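Local coordinates for alpha-1,3-glucanase (Paenibacillus glycanilyticus, PDB 6K0P), which hydrolyses alpha-1,3-glucan as a family 87 glycoside hydrolase, and is represented here by its catalytic domain with nigerose bound, at residues 50-55 and 405-410; 379-384 and 401-406; 438-443 and 483-488; 76-81 and 134-139. The protein carries 1 engineered substitution. One frame throughout, in Å; residues are numbered along the deposited sequence. Where two conformers were deposited one is given.

In the fold
Contacts 2 and 3 pair neighbouring parallel strands of the beta-helix, contact 4 pairs antiparallel strands of the N-terminal beta-sandwich, and contact 1 joins the two through a loop that binds calcium. Contacts 1, 2 and 4 are buried, contact 2 lying nearest the centre of the chain; contact 3 is only partly so. Strand 397-407 serves both contacts 1 and 2, and strand 437-446, which also pairs with it, carries contact 3. Asp406 belongs to contacts 1 and 2 and pairs with Arg441 of contact 3. Charges dominate contact 1, backbone ladders contacts 2 and 3, and contact 4 adds a buried arginine packed on a tyrosine.

Contact 1 of 4, residues 50-55 and 405-410; sequences SGRSSV and ADTLTY. With CA (calcium ion), chain J.
Arg52 and Asp406 form a salt bridge, with Arg52 NE 2.9 Å from Asp406 OD1. The two flat groups stand 80° apart, and NE approaches OD1 on its anti side, somewhat out of the carboxylate plane, through a bent bond. OD1 has a second cation in Arg441. The other oxygen is gripped by the loop backbone: Gly51 N lies 2.8 Å from Asp406 OD2 and reaches it from above the carboxylate plane, while a water donates to both OD2 and Ser50 OG. This is where two domains meet. Residues 50-55 are a loop of the N-terminal beta-sandwich, whose Ser50 O and Ser53 O, each 2.4 Å from the calcium ion, join Glu23, Glu25 and Asp168 around the metal; residues 405-410 belong to the parallel beta-helix. A bend in the Arg52 chain (chi2 -65°) carries its far end to Thr407, where Arg52 NH2 sits 2.9 Å from Thr407 O, above the carbonyl plane. A leucine in place of Arg52 would probably leave Asp406 OD1 with Arg441 as its remaining cation and take a donor from Thr407 O. NH2 also serves Arg441 O, and NH1 donates to Gly47 O and to a water in the guanidinium plane.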
loop_
_atom_site.group_PDB
_atom_site.type_symbol
_atom_site.label_atom_id
_atom_site.label_comp_id
_atom_site.label_asym_id
_atom_site.label_seq_id
_atom_site.Cartn_x
_atom_site.Cartn_y
_atom_site.Cartn_z
ATOM N N SER A 50 9.286 7.515 4.591
ATOM C CA SER A 50 8.190 8.412 4.249
ATOM C C SER A 50 8.719 9.838 4.125
ATOM O O SER A 50 9.464 10.314 4.983
ATOM C CB SER A 50 7.136 8.333 5.353
ATOM O OG SER A 50 5.958 9.044 4.997
ATOM N N GLY A 51 8.349 10.514 3.042
ATOM C CA GLY A 51 8.907 11.828 2.785
ATOM C C GLY A 51 10.347 11.809 2.337
ATOM O O GLY A 51 10.947 12.878 2.195
ATOM N N ARG A 52 10.911 10.620 2.107
ATOM C CA ARG A 52 12.316 10.437 1.750
ATOM C C ARG A 52 13.264 11.005 2.800
ATOM O O ARG A 52 14.409 11.342 2.488
ATOM C CB ARG A 52 12.653 10.949 0.344
ATOM C CG ARG A 52 11.659 10.474 -0.709
ATOM C CD ARG A 52 11.691 8.947 -0.906
ATOM N NE ARG A 52 10.719 8.594 -1.938
ATOM C CZ ARG A 52 10.852 7.594 -2.811
ATOM N NH1 ARG A 52 11.911 6.787 -2.781
ATOM N NH2 ARG A 52 9.906 7.401 -3.721
ATOM N N SER A 53 12.819 11.088 4.055
ATOM C CA SER A 53 13.708 11.540 5.115
ATOM C C SER A 53 13.267 10.975 6.461
ATOM O O SER A 53 12.102 10.635 6.674
ATOM C CB SER A 53 13.770 13.072 5.164
ATOM O OG SER A 53 14.623 13.528 6.206
ATOM N N SER A 54 14.233 10.892 7.369
ATOM C CA SER A 54 14.014 10.501 8.753
ATOM C C SER A 54 14.959 11.315 9.616
ATOM O O SER A 54 15.841 12.016 9.108
ATOM C CB SER A 54 14.321 9.017 8.976
ATOM O OG SER A 54 13.376 8.210 8.324
ATOM N N VAL A 55 14.786 11.215 10.930
ATOM C CA VAL A 55 15.731 11.804 11.875
ATOM C C VAL A 55 16.452 10.669 12.575
ATOM O O VAL A 55 15.822 9.833 13.235
ATOM C CB VAL A 55 15.057 12.744 12.882
ATOM C CG1 VAL A 55 16.112 13.311 13.833
ATOM C CG2 VAL A 55 14.333 13.873 12.155
ATOM N N ALA A 405 2.085 7.718 -2.398
ATOM C CA ALA A 405 3.351 8.399 -2.142
ATOM C C ALA A 405 4.472 7.406 -1.882
ATOM O O ALA A 405 4.256 6.317 -1.336
ATOM C CB ALA A 405 3.255 9.390 -0.970
ATOM N N ASP A 406 5.683 7.813 -2.275
ATOM C CA ASP A 406 6.922 7.155 -1.858
ATOM C C ASP A 406 6.974 5.689 -2.295
ATOM O O ASP A 406 7.064 4.768 -1.483
ATOM C CB ASP A 406 7.170 7.353 -0.356
ATOM C CG ASP A 406 7.446 8.797 -0.017
ATOM O OD1 ASP A 406 8.240 9.419 -0.754
ATOM O OD2 ASP A 406 6.860 9.311 0.963
ATOM N N THR A 407 6.921 5.496 -3.612
ATOM C CA THR A 407 7.128 4.185 -4.212
ATOM C C THR A 407 8.620 3.919 -4.380
ATOM O O THR A 407 9.375 4.791 -4.827
ATOM C CB THR A 407 6.489 4.176 -5.595
ATOM O OG1 THR A 407 6.910 5.348 -6.291
ATOM C CG2 THR A 407 4.967 4.209 -5.468
ATOM N N LEU A 408 9.047 2.695 -4.054
ATOM C CA LEU A 408 10.463 2.374 -4.203
ATOM C C LEU A 408 10.874 2.092 -5.645
ATOM O O LEU A 408 12.001 2.426 -6.024
ATOM C CB LEU A 408 10.861 1.209 -3.302
ATOM C CG LEU A 408 10.829 1.520 -1.809
ATOM C CD1 LEU A 408 11.489 0.383 -1.038
ATOM C CD2 LEU A 408 11.506 2.859 -1.483
ATOM N N THR A 409 10.014 1.450 -6.460
ATOM C CA THR A 409 10.457 0.929 -7.756
ATOM C C THR A 409 9.539 1.193 -8.947
ATOM O O THR A 409 9.881 0.763 -10.052
ATOM C CB THR A 409 10.677 -0.595 -7.705
ATOM O OG1 THR A 409 9.412 -1.242 -7.502
ATOM C CG2 THR A 409 11.644 -0.995 -6.604
ATOM N N TYR A 410 8.389 1.856 -8.775
ATOM C CA TYR A 410 7.398 1.769 -9.849
ATOM C C TYR A 410 6.425 2.951 -9.748
ATOM O O TYR A 410 6.572 3.794 -8.850
ATOM C CB TYR A 410 6.718 0.398 -9.694
ATOM C CG TYR A 410 6.448 -0.390 -10.969
ATOM C CD1 TYR A 410 7.443 -0.556 -11.917
ATOM C CD2 TYR A 410 5.190 -0.930 -11.236
ATOM C CE1 TYR A 410 7.222 -1.274 -13.069
ATOM C CE2 TYR A 410 4.960 -1.657 -12.395
ATOM C CZ TYR A 410 5.975 -1.824 -13.307
ATOM O OH TYR A 410 5.721 -2.543 -14.451
HETATM CA CA CA J . 9.813 10.773 7.284
HETATM O O HOH W 1 4.485 8.720 2.179
HETATM O O HOH W 2 12.907 4.593 -4.424
#

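Contact 2 of 4, residues 379-384 and 401-406; sequences TATNVR and NLYGAD
Parallel pairing of adjacent beta-helix strands sets Thr379 beside Tyr403, Ala380 beside Gly404 and Thr381 beside Ala405, the strand axes 4.7 Å apart and only 4° from parallel. The ladder is made by Ala380 N, 2.9 Å from Tyr403 O, then by Ala405 N, 3.1 Å from Ala380 O, and finally by Asn382 N, 3.0 Å from Ala405 O. CA-H...O contacts from Thr379, Gly404 and Thr381 fill in between these bonds.

On the face that bears Thr379, Thr381, Tyr403 and Ala405, the tyrosine carries most of the packing. With CG trans to its backbone N (chi1 -179°), its ring presents the CD2-CE2 edge to two threonine methyls: Thr381 CG2 is 3.7 Å from Tyr403 CE2, and Thr379 CG2 is 4.0 Å from Tyr403 CD2. Thr381 CG2 also touches Ala405 CB. The ring hydroxyl bonds Asp440 of the next strand, and Thr379 OG1 accepts from Ala15 N.

Both chains then turn at matching places. Asn382 and Asp406 share left-handed backbone angles, and their side chains run alongside each other in the same direction with flat groups 23° apart. A water accepts from Asn382 ND2 and donates to Asp406 O, which Val383 N also reaches through a weak bond.

Strand 343-350 flanks 379-381 on its far edge, and strand 437-446 does the same for 402-406. On the other face, Ala380 and Leu402 both rest on Phe389 of strand 389-392.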
loop_
_atom_site.group_PDB
_atom_site.type_symbol
_atom_site.label_atom_id
_atom_site.label_comp_id
_atom_site.label_asym_id
_atom_site.label_seq_id
_atom_site.Cartn_x
_atom_site.Cartn_y
_atom_site.Cartn_z
ATOM N N THR A 379 -5.610 5.368 0.405
ATOM C CA THR A 379 -4.255 5.860 0.597
ATOM C C THR A 379 -3.298 4.684 0.520
ATOM O O THR A 379 -3.545 3.637 1.129
ATOM C CB THR A 379 -4.134 6.553 1.952
ATOM O OG1 THR A 379 -4.911 7.757 1.922
ATOM C CG2 THR A 379 -2.673 6.874 2.280
ATOM N N ALA A 380 -2.216 4.845 -0.243
ATOM C CA ALA A 380 -1.179 3.820 -0.344
ATOM C C ALA A 380 0.173 4.514 -0.378
ATOM O O ALA A 380 0.473 5.239 -1.330
ATOM C CB ALA A 380 -1.386 2.950 -1.583
ATOM N N THR A 381 0.990 4.300 0.654
ATOM C CA THR A 381 2.266 4.996 0.774
ATOM C C THR A 381 3.362 3.993 1.106
ATOM O O THR A 381 3.092 2.872 1.537
ATOM C CB THR A 381 2.230 6.054 1.876
ATOM O OG1 THR A 381 1.958 5.416 3.129
ATOM C CG2 THR A 381 1.150 7.102 1.588
ATOM N N ASN A 382 4.613 4.412 0.923
ATOM C CA ASN A 382 5.757 3.546 1.203
ATOM C C ASN A 382 5.575 2.187 0.530
ATOM O O ASN A 382 5.647 1.130 1.167
ATOM C CB ASN A 382 5.983 3.384 2.708
ATOM C CG ASN A 382 6.541 4.629 3.359
ATOM O OD1 ASN A 382 5.947 5.160 4.293
ATOM N ND2 ASN A 382 7.702 5.095 2.891
ATOM N N VAL A 383 5.306 2.218 -0.771
ATOM C CA VAL A 383 5.098 0.990 -1.531
ATOM C C VAL A 383 6.470 0.377 -1.772
ATOM O O VAL A 383 7.300 0.952 -2.484
ATOM C CB VAL A 383 4.379 1.260 -2.855
ATOM C CG1 VAL A 383 3.959 -0.063 -3.467
ATOM C CG2 VAL A 383 3.160 2.157 -2.633
ATOM N N ARG A 384 6.718 -0.783 -1.176
ATOM C CA ARG A 384 8.075 -1.314 -1.137
ATOM C C ARG A 384 8.493 -1.987 -2.439
ATOM O O ARG A 384 9.682 -2.262 -2.632
ATOM C CB ARG A 384 8.232 -2.238 0.069
ATOM C CG ARG A 384 7.902 -1.518 1.382
ATOM C CD ARG A 384 8.352 -2.316 2.586
ATOM N NE ARG A 384 7.461 -3.430 2.893
ATOM C CZ ARG A 384 7.627 -4.219 3.945
ATOM N NH1 ARG A 384 8.655 -4.019 4.761
ATOM N NH2 ARG A 384 6.773 -5.204 4.183
ATOM N N ASN A 401 -10.487 9.649 -5.558
ATOM C CA ASN A 401 -9.961 10.233 -4.322
ATOM C C ASN A 401 -8.850 9.364 -3.724
ATOM O O ASN A 401 -8.998 8.729 -2.678
ATOM C CB ASN A 401 -11.051 10.560 -3.297
ATOM C CG ASN A 401 -10.505 11.385 -2.156
ATOM O OD1 ASN A 401 -9.578 12.162 -2.355
ATOM N ND2 ASN A 401 -11.050 11.214 -0.961
ATOM N N LEU A 402 -7.716 9.386 -4.416
ATOM C CA LEU A 402 -6.566 8.553 -4.085
ATOM C C LEU A 402 -5.422 9.414 -3.577
ATOM O O LEU A 402 -5.210 10.532 -4.059
ATOM C CB LEU A 402 -6.061 7.806 -5.320
ATOM C CG LEU A 402 -7.090 7.094 -6.187
ATOM C CD1 LEU A 402 -6.403 6.501 -7.423
ATOM C CD2 LEU A 402 -7.786 6.015 -5.358
ATOM N N TYR A 403 -4.662 8.875 -2.627
ATOM C CA TYR A 403 -3.375 9.446 -2.257
ATOM C C TYR A 403 -2.332 8.346 -2.366
ATOM O O TYR A 403 -2.481 7.284 -1.749
ATOM C CB TYR A 403 -3.384 10.010 -0.831
ATOM C CG TYR A 403 -2.043 10.621 -0.492
ATOM C CD1 TYR A 403 -1.664 11.845 -1.031
ATOM C CD2 TYR A 403 -1.135 9.952 0.315
ATOM C CE1 TYR A 403 -0.427 12.403 -0.751
ATOM C CE2 TYR A 403 0.107 10.505 0.606
ATOM C CZ TYR A 403 0.452 11.727 0.069
ATOM O OH TYR A 403 1.680 12.283 0.348
ATOM N N GLY A 404 -1.298 8.584 -3.148
ATOM C CA GLY A 404 -0.181 7.652 -3.237
ATOM C C GLY A 404 1.133 8.378 -3.063
ATOM O O GLY A 404 1.291 9.506 -3.522
ATOM N N ALA A 405 2.085 7.718 -2.398
ATOM C CA ALA A 405 3.351 8.399 -2.142
ATOM C C ALA A 405 4.472 7.406 -1.882
ATOM O O ALA A 405 4.256 6.317 -1.336
ATOM C CB ALA A 405 3.255 9.390 -0.970
ATOM N N ASP A 406 5.683 7.813 -2.275
ATOM C CA ASP A 406 6.922 7.155 -1.858
ATOM C C ASP A 406 6.974 5.689 -2.295
ATOM O O ASP A 406 7.064 4.768 -1.483
ATOM C CB ASP A 406 7.170 7.353 -0.356
ATOM C CG ASP A 406 7.446 8.797 -0.017
ATOM O OD1 ASP A 406 8.240 9.419 -0.754
ATOM O OD2 ASP A 406 6.860 9.311 0.963
HETATM O O HOH W 3 8.919 3.721 0.404
#

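Contact 3 of 4, residues 438-443 and 483-488; sequences TLDRTG and DINNPV
Asn485 ND2 donates to Asp440 OD1 over 2.9 Å in a nearly straight bond (163°). The acceptor lies in the plane of the asparagine amide, and the N-H comes to the syn side of OD1, although the two flat groups are turned 48° apart. Asp440 OD2 is bound by the hydroxyl of Tyr403, and Asn485 OD1 accepts from Asn515. Replacing Asp440 by an alanine would probably leave Asn485 ND2 without this acceptor, its amide still held through OD1, and the Tyr403 hydroxyl without its carboxylate partner. Water joins Thr438 OG1 to Asp483 OD2, and Arg13 binds both of these oxygens.

The backbones hold each other at 2.9 Å through Leu439 N to Asp483 O, Asn485 N to Leu439 O and Arg441 N to Asn485 O. Further on, beyond the left-handed residues Arg441 and Asn486, Val488 N donates to Thr442 O.

The apolar contact is slight, Leu439 CD1 lying 4.3 Å from Ile484 CG1; on the opposite face the methyl Thr438 CG2 rests 3.7 Å from Asn485 ND2. Parallel strands in register, turning together at stacked corners and linked by polar side chains from one coil to the next, are characteristic of the pectate-lyase-like parallel beta-helix.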
loop_
_atom_site.group_PDB
_atom_site.type_symbol
_atom_site.label_atom_id
_atom_site.label_comp_id
_atom_site.label_asym_id
_atom_site.label_seq_id
_atom_site.Cartn_x
_atom_site.Cartn_y
_atom_site.Cartn_z
ATOM N N THR A 438 -3.697 12.498 -5.616
ATOM C CA THR A 438 -2.443 13.188 -5.348
ATOM C C THR A 438 -1.363 12.131 -5.250
ATOM O O THR A 438 -1.529 11.148 -4.523
ATOM C CB THR A 438 -2.521 14.007 -4.059
ATOM O OG1 THR A 438 -3.574 14.973 -4.196
ATOM C CG2 THR A 438 -1.200 14.727 -3.799
ATOM N N LEU A 439 -0.282 12.311 -6.011
ATOM C CA LEU A 439 0.813 11.344 -6.065
ATOM C C LEU A 439 2.097 12.095 -5.746
ATOM O O LEU A 439 2.533 12.948 -6.530
ATOM C CB LEU A 439 0.907 10.680 -7.440
ATOM C CG LEU A 439 -0.354 9.953 -7.912
ATOM C CD1 LEU A 439 -0.193 9.518 -9.363
ATOM C CD2 LEU A 439 -0.675 8.750 -7.031
ATOM N N ASP A 440 2.702 11.781 -4.597
ATOM C CA ASP A 440 3.884 12.487 -4.110
ATOM C C ASP A 440 5.088 11.566 -4.199
ATOM O O ASP A 440 5.093 10.484 -3.605
ATOM C CB ASP A 440 3.704 12.913 -2.652
ATOM C CG ASP A 440 2.689 14.022 -2.479
ATOM O OD1 ASP A 440 2.284 14.620 -3.499
ATOM O OD2 ASP A 440 2.307 14.298 -1.315
ATOM N N ARG A 441 6.111 11.992 -4.933
ATOM C CA ARG A 441 7.373 11.255 -4.973
ATOM C C ARG A 441 7.164 9.806 -5.420
ATOM O O ARG A 441 7.653 8.858 -4.791
ATOM C CB ARG A 441 8.119 11.336 -3.633
ATOM C CG ARG A 441 8.460 12.769 -3.188
ATOM C CD ARG A 441 8.983 12.844 -1.733
ATOM N NE ARG A 441 8.040 12.201 -0.822
ATOM C CZ ARG A 441 6.968 12.792 -0.302
ATOM N NH1 ARG A 441 6.703 14.069 -0.564
ATOM N NH2 ARG A 441 6.148 12.099 0.479
ATOM N N THR A 442 6.429 9.634 -6.520
ATOM C CA THR A 442 6.164 8.316 -7.090
ATOM C C THR A 442 6.946 8.093 -8.386
ATOM O O THR A 442 7.456 9.031 -9.010
ATOM C CB THR A 442 4.664 8.067 -7.301
ATOM O OG1 THR A 442 4.158 8.979 -8.287
ATOM C CG2 THR A 442 3.906 8.252 -5.985
ATOM N N GLY A 443 7.032 6.828 -8.780
ATOM C CA GLY A 443 7.958 6.380 -9.807
ATOM C C GLY A 443 9.140 5.637 -9.197
ATOM O O GLY A 443 9.243 5.458 -7.983
ATOM N N ASP A 483 -2.955 15.723 -8.980
ATOM C CA ASP A 483 -1.773 16.510 -8.660
ATOM C C ASP A 483 -0.603 15.556 -8.472
ATOM O O ASP A 483 -0.664 14.650 -7.631
ATOM C CB ASP A 483 -2.003 17.348 -7.409
ATOM C CG ASP A 483 -3.054 18.403 -7.626
ATOM O OD1 ASP A 483 -2.930 19.149 -8.613
ATOM O OD2 ASP A 483 -4.023 18.462 -6.845
ATOM N N ILE A 484 0.453 15.763 -9.249
ATOM C CA ILE A 484 1.643 14.917 -9.220
ATOM C C ILE A 484 2.786 15.794 -8.731
ATOM O O ILE A 484 3.223 16.718 -9.434
ATOM C CB ILE A 484 1.944 14.311 -10.595
ATOM C CG1 ILE A 484 0.832 13.327 -10.977
ATOM C CG2 ILE A 484 3.298 13.622 -10.591
ATOM C CD1 ILE A 484 0.858 12.886 -12.435
ATOM N N ASN A 485 3.257 15.530 -7.519
ATOM C CA ASN A 485 4.244 16.383 -6.872
ATOM C C ASN A 485 5.569 15.650 -6.783
ATOM O O ASN A 485 5.627 14.541 -6.241
ATOM C CB ASN A 485 3.770 16.771 -5.474
ATOM C CG ASN A 485 2.488 17.561 -5.510
ATOM O OD1 ASN A 485 2.392 18.572 -6.211
ATOM N ND2 ASN A 485 1.487 17.099 -4.774
ATOM N N ASN A 486 6.623 16.272 -7.311
ATOM C CA ASN A 486 7.983 15.765 -7.200
ATOM C C ASN A 486 8.099 14.289 -7.590
ATOM O O ASN A 486 8.678 13.489 -6.847
ATOM C CB ASN A 486 8.498 15.991 -5.783
ATOM C CG ASN A 486 9.997 15.782 -5.648
ATOM O OD1 ASN A 486 10.737 15.802 -6.633
ATOM N ND2 ASN A 486 10.452 15.576 -4.414
ATOM N N PRO A 487 7.556 13.887 -8.742
ATOM C CA PRO A 487 7.749 12.499 -9.173
ATOM C C PRO A 487 9.231 12.249 -9.389
ATOM O O PRO A 487 9.984 13.166 -9.727
ATOM C CB PRO A 487 6.984 12.429 -10.496
ATOM C CG PRO A 487 7.086 13.817 -11.051
ATOM C CD PRO A 487 7.023 14.727 -9.836
ATOM N N VAL A 488 9.645 10.991 -9.194
ATOM C CA VAL A 488 11.064 10.651 -9.307
ATOM C C VAL A 488 11.623 11.096 -10.654
ATOM O O VAL A 488 12.709 11.688 -10.728
ATOM C CB VAL A 488 11.286 9.147 -9.053
ATOM C CG1 VAL A 488 12.773 8.789 -9.183
ATOM C CG2 VAL A 488 10.769 8.777 -7.670
HETATM O O HOH W 4 -3.342 17.870 -4.182
HETATM O O HOH W 5 8.344 16.142 -2.116
#

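Contact 4 of 4, residues 76-81 and 134-139; sequences VLRNAV and WLYEDA
Arg78 runs out extended, its CG trans to the backbone N (chi1 -171°), and Tyr136 turns CG away from its own carbonyl carbon (chi1 -77°), which brings the two side chains across each other at about a right angle. Tyr136 CB sits over the centre of the guanidinium, 3.5 Å from Arg78 CZ, and the guanidinium and ring planes are only 15° apart. Ala80 covers a face of the ring in a CH-pi contact, its CB 3.9 Å from the centroid of the Tyr136 ring.

The polar ends are held from outside: Arg78 NH1 by calcium-binding Asp168 and by Glu48 O, and Tyr136 OH by Tyr45 O. Asp138 lies too far from Arg78 for a salt bridge, but a water in the guanidinium plane accepts from Arg78 NE and donates to Asp138 OD1. Asp138 OD2 bonds to Arg350 and Asn327.

Antiparallel pairing fixes the backbones, with Leu77 N 2.8 Å from Ala139 O and Glu137 N 2.8 Å from Asn79 O, each bond returned by its mate. Asn79 folds its amide back so that Asn79 ND2 lies 3.1 Å from Leu77 O; that oxygen therefore takes two donors, this one and Ala139 N, on opposite faces of its plane.

Strand 137-143 also carries Gln140, which lines a glycan pocket, and the side chain of Ala139 is about 6 Å from a bound glucose unit. Strand 72-80 runs between 137-143 and 165-173 in one sandwich sheet. Phe101 of strand 96-104, in the other sheet, packs on Leu77 and Ala139, while Arg350 of beta-helix strand 343-350 meets Val76 and Arg78.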
loop_
_atom_site.group_PDB
_atom_site.type_symbol
_atom_site.label_atom_id
_atom_site.label_comp_id
_atom_site.label_asym_id
_atom_site.label_seq_id
_atom_site.Cartn_x
_atom_site.Cartn_y
_atom_site.Cartn_z
ATOM N N VAL A 76 2.035 4.972 16.699
ATOM C CA VAL A 76 2.812 4.039 15.888
ATOM C C VAL A 76 4.063 4.763 15.405
ATOM O O VAL A 76 3.969 5.821 14.766
ATOM C CB VAL A 76 2.013 3.454 14.712
ATOM C CG1 VAL A 76 2.892 2.477 13.924
ATOM C CG2 VAL A 76 0.749 2.739 15.220
ATOM N N LEU A 77 5.228 4.206 15.722
ATOM C CA LEU A 77 6.510 4.782 15.332
ATOM C C LEU A 77 7.096 3.960 14.186
ATOM O O LEU A 77 7.480 2.803 14.383
ATOM C CB LEU A 77 7.466 4.766 16.524
ATOM C CG LEU A 77 8.767 5.530 16.312
ATOM C CD1 LEU A 77 8.503 7.040 16.407
ATOM C CD2 LEU A 77 9.778 5.073 17.350
ATOM N N ARG A 78 7.172 4.552 12.992
ATOM C CA ARG A 78 7.887 3.918 11.890
ATOM C C ARG A 78 9.356 4.285 12.020
ATOM O O ARG A 78 9.700 5.471 12.121
ATOM C CB ARG A 78 7.359 4.355 10.523
ATOM C CG ARG A 78 7.940 3.537 9.355
ATOM C CD ARG A 78 7.279 3.890 8.031
ATOM N NE ARG A 78 7.426 2.837 7.023
ATOM C CZ ARG A 78 8.249 2.896 5.973
ATOM N NH1 ARG A 78 9.050 3.947 5.787
ATOM N NH2 ARG A 78 8.277 1.894 5.105
ATOM N N ASN A 79 10.207 3.263 12.030
ATOM C CA ASN A 79 11.593 3.426 12.427
ATOM C C ASN A 79 12.444 2.368 11.747
ATOM O O ASN A 79 11.940 1.372 11.224
ATOM C CB ASN A 79 11.728 3.299 13.953
ATOM C CG ASN A 79 11.498 1.877 14.434
ATOM O OD1 ASN A 79 12.438 1.076 14.492
ATOM N ND2 ASN A 79 10.240 1.549 14.757
ATOM N N ALA A 80 13.755 2.595 11.762
ATOM C CA ALA A 80 14.705 1.576 11.331
ATOM C C ALA A 80 15.746 1.392 12.421
ATOM O O ALA A 80 16.295 2.374 12.937
ATOM C CB ALA A 80 15.385 1.949 10.004
ATOM N N VAL A 81 16.006 0.132 12.775
ATOM C CA VAL A 81 17.063 -0.226 13.717
ATOM C C VAL A 81 17.984 -1.227 13.035
ATOM O O VAL A 81 17.728 -1.648 11.902
ATOM C CB VAL A 81 16.494 -0.778 15.041
ATOM C CG1 VAL A 81 15.676 0.300 15.738
ATOM C CG2 VAL A 81 15.646 -2.035 14.814
ATOM N N TRP A 134 14.113 -2.716 2.292
ATOM C CA TRP A 134 12.933 -2.818 3.159
ATOM C C TRP A 134 13.334 -2.663 4.630
ATOM O O TRP A 134 13.102 -3.536 5.473
ATOM C CB TRP A 134 12.155 -4.119 2.920
ATOM C CG TRP A 134 11.553 -4.263 1.554
ATOM C CD1 TRP A 134 11.875 -3.564 0.412
ATOM C CD2 TRP A 134 10.501 -5.160 1.192
ATOM N NE1 TRP A 134 11.090 -4.005 -0.641
ATOM C CE2 TRP A 134 10.241 -4.980 -0.180
ATOM C CE3 TRP A 134 9.766 -6.117 1.899
ATOM C CZ2 TRP A 134 9.265 -5.711 -0.856
ATOM C CZ3 TRP A 134 8.790 -6.835 1.231
ATOM C CH2 TRP A 134 8.547 -6.624 -0.134
ATOM N N LEU A 135 13.941 -1.515 4.915
ATOM C CA LEU A 135 14.679 -1.292 6.150
ATOM C C LEU A 135 13.805 -0.828 7.305
ATOM O O LEU A 135 14.216 -0.976 8.460
ATOM C CB LEU A 135 15.756 -0.233 5.907
ATOM C CG LEU A 135 16.705 -0.515 4.741
ATOM C CD1 LEU A 135 17.509 0.738 4.412
ATOM C CD2 LEU A 135 17.635 -1.660 5.105
ATOM N N TYR A 136 12.633 -0.265 7.022
ATOM C CA TYR A 136 11.774 0.316 8.048
ATOM C C TYR A 136 10.751 -0.689 8.565
ATOM O O TYR A 136 10.335 -1.609 7.859
ATOM C CB TYR A 136 11.072 1.575 7.512
ATOM C CG TYR A 136 12.023 2.743 7.492
ATOM C CD1 TYR A 136 12.191 3.531 8.621
ATOM C CD2 TYR A 136 12.810 3.016 6.378
ATOM C CE1 TYR A 136 13.108 4.569 8.647
ATOM C CE2 TYR A 136 13.720 4.069 6.390
ATOM C CZ TYR A 136 13.861 4.839 7.527
ATOM O OH TYR A 136 14.762 5.881 7.564
ATOM N N GLU A 137 10.375 -0.512 9.826
ATOM C CA GLU A 137 9.282 -1.269 10.420
ATOM C C GLU A 137 8.637 -0.408 11.499
ATOM O O GLU A 137 9.016 0.751 11.708
ATOM C CB GLU A 137 9.750 -2.637 10.929
ATOM C CG GLU A 137 9.219 -3.815 10.104
ATOM C CD GLU A 137 7.724 -4.018 10.262
ATOM O OE1 GLU A 137 7.094 -4.599 9.355
ATOM O OE2 GLU A 137 7.178 -3.619 11.314
ATOM N N ASP A 138 7.638 -0.970 12.177
ATOM C CA ASP A 138 6.763 -0.173 13.025
ATOM C C ASP A 138 6.751 -0.701 14.452
ATOM O O ASP A 138 6.874 -1.908 14.693
ATOM C CB ASP A 138 5.314 -0.208 12.527
ATOM C CG ASP A 138 5.113 0.494 11.198
ATOM O OD1 ASP A 138 6.066 1.110 10.652
ATOM O OD2 ASP A 138 3.968 0.414 10.695
ATOM N N ALA A 139 6.559 0.217 15.395
ATOM C CA ALA A 139 6.319 -0.134 16.789
ATOM C C ALA A 139 5.028 0.531 17.242
ATOM O O ALA A 139 4.788 1.707 16.948
ATOM C CB ALA A 139 7.476 0.344 17.675
HETATM O O HOH W 6 5.465 1.068 7.966
HETATM O O HOH W 7 14.048 -1.904 11.042
#